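Local coordinates for polymerase X (Deinococcus radiodurans, PDB 2W9M), which probably extends DNA chains from deoxyribonucleoside triphosphates as a family X repair polymerase and carries a zinc-binding PHP domain, at residues G131-L136 with K142-I147; L97-V102 with E122-A127. One frame throughout, in Å; residues are numbered along the deposited sequence.

Interaction 1: residues G131-L136 with K142-I147; sequences GELAGL and KSAATI
Ala144 presents its methyl group to the short helical turn 132-135, where CB lies 3.9 Å from the CB of Ala134. The same methyl sits 3.9 Å from the backbone N of Ala134, so it rests against the peptide as well as a side chain. With a small residue on each side, the backbones come close, the CA atoms of Ala134 and Ala144 being 5.3 Å apart. Leu133 fills the inner part of the contact. Its CD1 sits between Ala144 and Ile147, which are one turn apart on the helix, 3.9 Å from the CA of Ala144 and 4.1 Å from the CG2 of Ile147. In Ile147 the CG1 branch is anti to the carbonyl carbon (chi1 -70°) and CG2 anti to the backbone N, and both branches end near that one leucine methyl. Phe139 touches Leu133 and Ile147 as well, while Leu124 and Leu113 cover Leu133 from neighbouring helices.

The contact packs together the two helical arms of a helix-hairpin-helix motif, which in its relatives typically binds the DNA backbone and probably does so here. Gly131, with a positive phi of 89°, ends helix 121-130; the turn 132-135 is the first arm, the bend around Phe139 and Gly140 the hairpin, and helix 141-157 the second arm. A type I turn, Leu133 to Leu136, finishes the first arm, closed by Leu136 N to Leu133 O, 3.1 Å.

Away from the apolar seam the packing gives way to polar, more open ground. Ala134 is itself partly exposed, and Ala145 and Lys142 direct their side chains away from the turn. On this outer side of the helix Thr146 OG1 donates to Lys142 O at 3.3 Å, 36° above the carbonyl plane, and the same oxygen also accepts from the backbone N atoms of Ala145 and Thr146.

Interaction 2: residues L97-V102 with E122-A127; sequences LDLLGV and ERLREA
Leu99 and Leu124 meet methyl to methyl, with CD2 of the first 3.8 Å from CD1 of the second, and their side chains cross obliquely. The two residues do not approach alike. Leu124 points from its helix toward the segment 97-102, whereas the first bond of the Leu99 side chain runs across the line between the segments; it is the branch at CG that brings CD2 over to the other leucine. CG of Leu99 stands beside the backbone N and anti to the carbonyl carbon, with chi1 at -62°. Val102 adds a second, looser touch from the far end of the turn, its CG2 lying 4.4 Å from the same CD1 of Leu124. One methyl of Leu124 is thus approached by two residues, while the backbones stay well apart, the CA atoms of Leu99 and Leu124 being separated by 8.6 Å.

In the tandem helix-hairpin-helix region of the polymerase, the end of helix 94-99 and the type I turn from Leu99 to Val102 open the motif 97-116, whose second helix is 107-115. Helix 121-130 lies between this motif and the next, at 131-150, so the contact packs the start of one motif on the connecting helix. Val102 N donates to Leu99 O at 3.1 Å, closing the turn that carries both apolar side chains. Leu121 touches both of them from the start of its helix, and Ile147 and Val151 of helix 141-157 pack on Leu124.

Turned away from this apolar patch, the segment 122-127 of helix 121-130 carries charge. Glu122 OE1 lies at the edge of the Arg125 guanidinium, in its plane, in a salt bridge, and Arg125 also forms salt bridges with Glu172 and Glu229. On the other segment, Asp98 is paired with Arg464, linking this helix to a more distant part of the chain.

Both interactions are buried and apolar, and neither has a hydrogen bond across it. Interaction 2 uses helix 121-130, and interaction 1 follows directly after it in the chain and packs against it, farther from the chain's centre (about 25 Å against 14 Å). Interaction 1 is a close, alanine-mediated approach between a short helical turn and helix 141-157, whereas interaction 2 joins more distant backbones through the methyls of branched side chains and buries less surface, 94 against 167 Å². They meet at Leu133 CD1 and Leu124 CD2, 3.6 Å apart, so one apolar layer runs through both. A salt bridge from Glu132 OE1 to Arg123 NH2, 2.8 Å, ties two partly exposed side chains, beside a probable backbone bond between Leu133 and Ala127.

Interaction 1: residues G131-L136 with K142-I147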
loop_
_atom_site.group_PDB
_atom_site.type_symbol
_atom_site.label_atom_id
_atom_site.label_comp_id
_atom_site.label_asym_id
_atom_site.label_seq_id
_atom_site.Cartn_x
_atom_site.Cartn_y
_atom_site.Cartn_z
ATOM N N GLY A 131 0.734 18.137 16.066
ATOM C CA GLY A 131 -0.240 18.577 17.046
ATOM C C GLY A 131 -1.650 18.144 16.683
ATOM O O GLY A 131 -2.582 18.294 17.471
ATOM N N GLU A 132 -1.808 17.603 15.480
ATOM C CA GLU A 132 -3.115 17.151 15.012
ATOM C C GLU A 132 -3.702 16.079 15.931
ATOM O O GLU A 132 -4.901 16.078 16.220
ATOM C CB GLU A 132 -3.005 16.621 13.583
ATOM C CG GLU A 132 -4.293 16.050 13.024
ATOM C CD GLU A 132 -4.133 15.517 11.607
ATOM O OE1 GLU A 132 -5.117 14.969 11.062
ATOM O OE2 GLU A 132 -3.024 15.645 11.037
ATOM N N LEU A 133 -2.843 15.175 16.393
ATOM C CA LEU A 133 -3.257 14.081 17.261
ATOM C C LEU A 133 -3.792 14.624 18.575
ATOM O O LEU A 133 -4.891 14.267 19.003
ATOM C CB LEU A 133 -2.079 13.148 17.536
ATOM C CG LEU A 133 -2.377 11.659 17.698
ATOM C CD1 LEU A 133 -1.221 10.981 18.407
ATOM C CD2 LEU A 133 -3.669 11.433 18.455
ATOM N N ALA A 134 -3.009 15.489 19.213
ATOM C CA ALA A 134 -3.395 16.073 20.494
ATOM C C ALA A 134 -4.721 16.824 20.382
ATOM O O ALA A 134 -5.491 16.883 21.338
ATOM C CB ALA A 134 -2.301 16.998 21.007
ATOM N N GLY A 135 -4.984 17.379 19.201
ATOM C CA GLY A 135 -6.172 18.182 18.972
ATOM C C GLY A 135 -7.466 17.394 18.922
ATOM O O GLY A 135 -8.552 17.974 18.927
ATOM N N LEU A 136 -7.355 16.071 18.870
ATOM C CA LEU A 136 -8.534 15.210 18.863
ATOM C C LEU A 136 -9.155 15.063 20.252
ATOM O O LEU A 136 -8.458 15.133 21.266
ATOM C CB LEU A 136 -8.183 13.819 18.329
ATOM C CG LEU A 136 -7.881 13.680 16.841
ATOM C CD1 LEU A 136 -7.612 12.227 16.512
ATOM C CD2 LEU A 136 -9.035 14.215 16.013
ATOM N N LYS A 142 -0.054 15.219 26.149
ATOM C CA LYS A 142 0.629 14.142 26.857
ATOM C C LYS A 142 0.411 12.761 26.236
ATOM O O LYS A 142 1.368 12.013 26.031
ATOM C CB LYS A 142 0.254 14.151 28.342
ATOM C CG LYS A 142 1.223 14.952 29.197
ATOM C CD LYS A 142 0.523 15.718 30.307
ATOM C CE LYS A 142 1.495 16.663 30.990
ATOM N NZ LYS A 142 0.812 17.846 31.589
ATOM N N SER A 143 -0.839 12.424 25.938
ATOM C CA SER A 143 -1.141 11.137 25.323
ATOM C C SER A 143 -0.594 11.064 23.896
ATOM O O SER A 143 -0.238 9.990 23.411
ATOM C CB SER A 143 -2.647 10.872 25.338
ATOM O OG SER A 143 -3.347 11.868 24.614
ATOM N N ALA A 144 -0.525 12.212 23.233
ATOM C CA ALA A 144 0.026 12.283 21.882
ATOM C C ALA A 144 1.521 11.972 21.851
ATOM O O ALA A 144 2.044 11.518 20.834
ATOM C CB ALA A 144 -0.243 13.648 21.259
ATOM N N ALA A 145 2.209 12.219 22.962
ATOM C CA ALA A 145 3.639 11.943 23.046
ATOM C C ALA A 145 3.887 10.499 23.473
ATOM O O ALA A 145 4.903 9.900 23.115
ATOM C CB ALA A 145 4.313 12.911 24.006
ATOM N N THR A 146 2.955 9.947 24.244
ATOM C CA THR A 146 3.047 8.560 24.676
ATOM C C THR A 146 2.839 7.670 23.460
ATOM O O THR A 146 3.564 6.696 23.252
ATOM C CB THR A 146 1.987 8.238 25.749
ATOM O OG1 THR A 146 2.265 8.994 26.935
ATOM C CG2 THR A 146 1.985 6.755 26.086
ATOM N N ILE A 147 1.850 8.025 22.650
ATOM C CA ILE A 147 1.559 7.276 21.443
ATOM C C ILE A 147 2.732 7.340 20.463
ATOM O O ILE A 147 3.075 6.341 19.831
ATOM C CB ILE A 147 0.271 7.785 20.783
ATOM C CG1 ILE A 147 -0.932 7.393 21.645
ATOM C CG2 ILE A 147 0.146 7.245 19.364
ATOM C CD1 ILE A 147 -2.214 8.100 21.275
#

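Interaction 2: residues L97-V102 with E122-A127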
loop_
_atom_site.group_PDB
_atom_site.type_symbol
_atom_site.label_atom_id
_atom_site.label_comp_id
_atom_site.label_asym_id
_atom_site.label_seq_id
_atom_site.Cartn_x
_atom_site.Cartn_y
_atom_site.Cartn_z
ATOM N N LEU A 97 -4.583 -2.961 11.043
ATOM C CA LEU A 97 -3.884 -4.058 11.709
ATOM C C LEU A 97 -2.665 -3.535 12.460
ATOM O O LEU A 97 -2.286 -4.075 13.498
ATOM C CB LEU A 97 -3.452 -5.121 10.695
ATOM C CG LEU A 97 -4.584 -5.830 9.951
ATOM C CD1 LEU A 97 -4.021 -6.879 8.997
ATOM C CD2 LEU A 97 -5.556 -6.448 10.945
ATOM N N ASP A 98 -2.059 -2.477 11.922
ATOM C CA ASP A 98 -0.912 -1.834 12.548
ATOM C C ASP A 98 -1.297 -1.071 13.810
ATOM O O ASP A 98 -0.676 -1.244 14.859
ATOM C CB ASP A 98 -0.233 -0.887 11.564
ATOM C CG ASP A 98 0.693 -1.611 10.601
ATOM O OD1 ASP A 98 1.063 -2.776 10.882
ATOM O OD2 ASP A 98 1.058 -1.011 9.567
ATOM N N LEU A 99 -2.318 -0.225 13.699
ATOM C CA LEU A 99 -2.801 0.558 14.833
ATOM C C LEU A 99 -3.212 -0.344 15.993
ATOM O O LEU A 99 -3.067 0.028 17.156
ATOM C CB LEU A 99 -3.977 1.448 14.420
ATOM C CG LEU A 99 -3.707 2.518 13.362
ATOM C CD1 LEU A 99 -4.911 3.446 13.232
ATOM C CD2 LEU A 99 -2.453 3.305 13.710
ATOM N N LEU A 100 -3.725 -1.528 15.667
ATOM C CA LEU A 100 -4.138 -2.499 16.678
ATOM C C LEU A 100 -2.939 -3.065 17.437
ATOM O O LEU A 100 -3.100 -3.807 18.405
ATOM C CB LEU A 100 -4.940 -3.637 16.043
ATOM C CG LEU A 100 -6.331 -3.287 15.519
ATOM C CD1 LEU A 100 -6.875 -4.424 14.678
ATOM C CD2 LEU A 100 -7.261 -2.982 16.663
ATOM N N GLY A 101 -1.738 -2.712 16.992
ATOM C CA GLY A 101 -0.521 -3.161 17.644
ATOM C C GLY A 101 0.167 -2.062 18.435
ATOM O O GLY A 101 1.198 -2.295 19.069
ATOM N N VAL A 102 -0.400 -0.859 18.392
ATOM C CA VAL A 102 0.128 0.270 19.150
ATOM C C VAL A 102 -0.328 0.206 20.606
ATOM O O VAL A 102 -1.496 0.459 20.914
ATOM C CB VAL A 102 -0.326 1.615 18.552
ATOM C CG1 VAL A 102 0.232 2.776 19.359
ATOM C CG2 VAL A 102 0.097 1.717 17.101
ATOM N N GLU A 122 2.679 5.471 10.017
ATOM C CA GLU A 122 3.369 6.655 9.527
ATOM C C GLU A 122 2.512 7.914 9.650
ATOM O O GLU A 122 2.995 8.966 10.068
ATOM C CB GLU A 122 3.810 6.449 8.078
ATOM C CG GLU A 122 4.198 7.726 7.362
ATOM C CD GLU A 122 5.266 8.510 8.099
ATOM O OE1 GLU A 122 5.344 9.736 7.883
ATOM O OE2 GLU A 122 6.020 7.909 8.896
ATOM N N ARG A 123 1.242 7.800 9.276
ATOM C CA ARG A 123 0.305 8.919 9.356
ATOM C C ARG A 123 -0.015 9.291 10.812
ATOM O O ARG A 123 -0.291 10.453 11.118
ATOM C CB ARG A 123 -0.974 8.585 8.580
ATOM C CG ARG A 123 -2.082 9.613 8.698
ATOM C CD ARG A 123 -1.813 10.836 7.839
ATOM N NE ARG A 123 -2.905 11.802 7.933
ATOM C CZ ARG A 123 -2.950 12.806 8.806
ATOM N NH1 ARG A 123 -1.956 12.990 9.666
ATOM N NH2 ARG A 123 -3.991 13.627 8.815
ATOM N N LEU A 124 0.023 8.299 11.700
ATOM C CA LEU A 124 -0.142 8.534 13.129
ATOM C C LEU A 124 1.062 9.310 13.641
ATOM O O LEU A 124 0.923 10.239 14.439
ATOM C CB LEU A 124 -0.245 7.208 13.885
ATOM C CG LEU A 124 -1.152 7.105 15.116
ATOM C CD1 LEU A 124 -0.779 5.875 15.937
ATOM C CD2 LEU A 124 -1.103 8.349 15.980
ATOM N N ARG A 125 2.247 8.926 13.179
ATOM C CA ARG A 125 3.480 9.574 13.613
ATOM C C ARG A 125 3.513 11.039 13.195
ATOM O O ARG A 125 3.999 11.894 13.933
ATOM C CB ARG A 125 4.701 8.853 13.058
ATOM C CG ARG A 125 5.989 9.593 13.329
ATOM C CD ARG A 125 7.067 9.210 12.347
ATOM N NE ARG A 125 7.777 10.399 11.898
ATOM C CZ ARG A 125 7.548 11.001 10.737
ATOM N NH1 ARG A 125 6.645 10.508 9.905
ATOM N NH2 ARG A 125 8.228 12.085 10.402
ATOM N N GLU A 126 2.992 11.324 12.010
ATOM C CA GLU A 126 2.908 12.699 11.539
ATOM C C GLU A 126 1.882 13.491 12.345
ATOM O O GLU A 126 2.099 14.662 12.666
ATOM C CB GLU A 126 2.551 12.735 10.054
ATOM C CG GLU A 126 3.633 12.159 9.158
ATOM C CD GLU A 126 3.129 11.837 7.765
ATOM O OE1 GLU A 126 1.898 11.706 7.588
ATOM O OE2 GLU A 126 3.966 11.713 6.844
ATOM N N ALA A 127 0.764 12.849 12.673
ATOM C CA ALA A 127 -0.284 13.502 13.450
ATOM C C ALA A 127 0.241 13.907 14.818
ATOM O O ALA A 127 -0.106 14.967 15.333
ATOM C CB ALA A 127 -1.489 12.596 13.592
#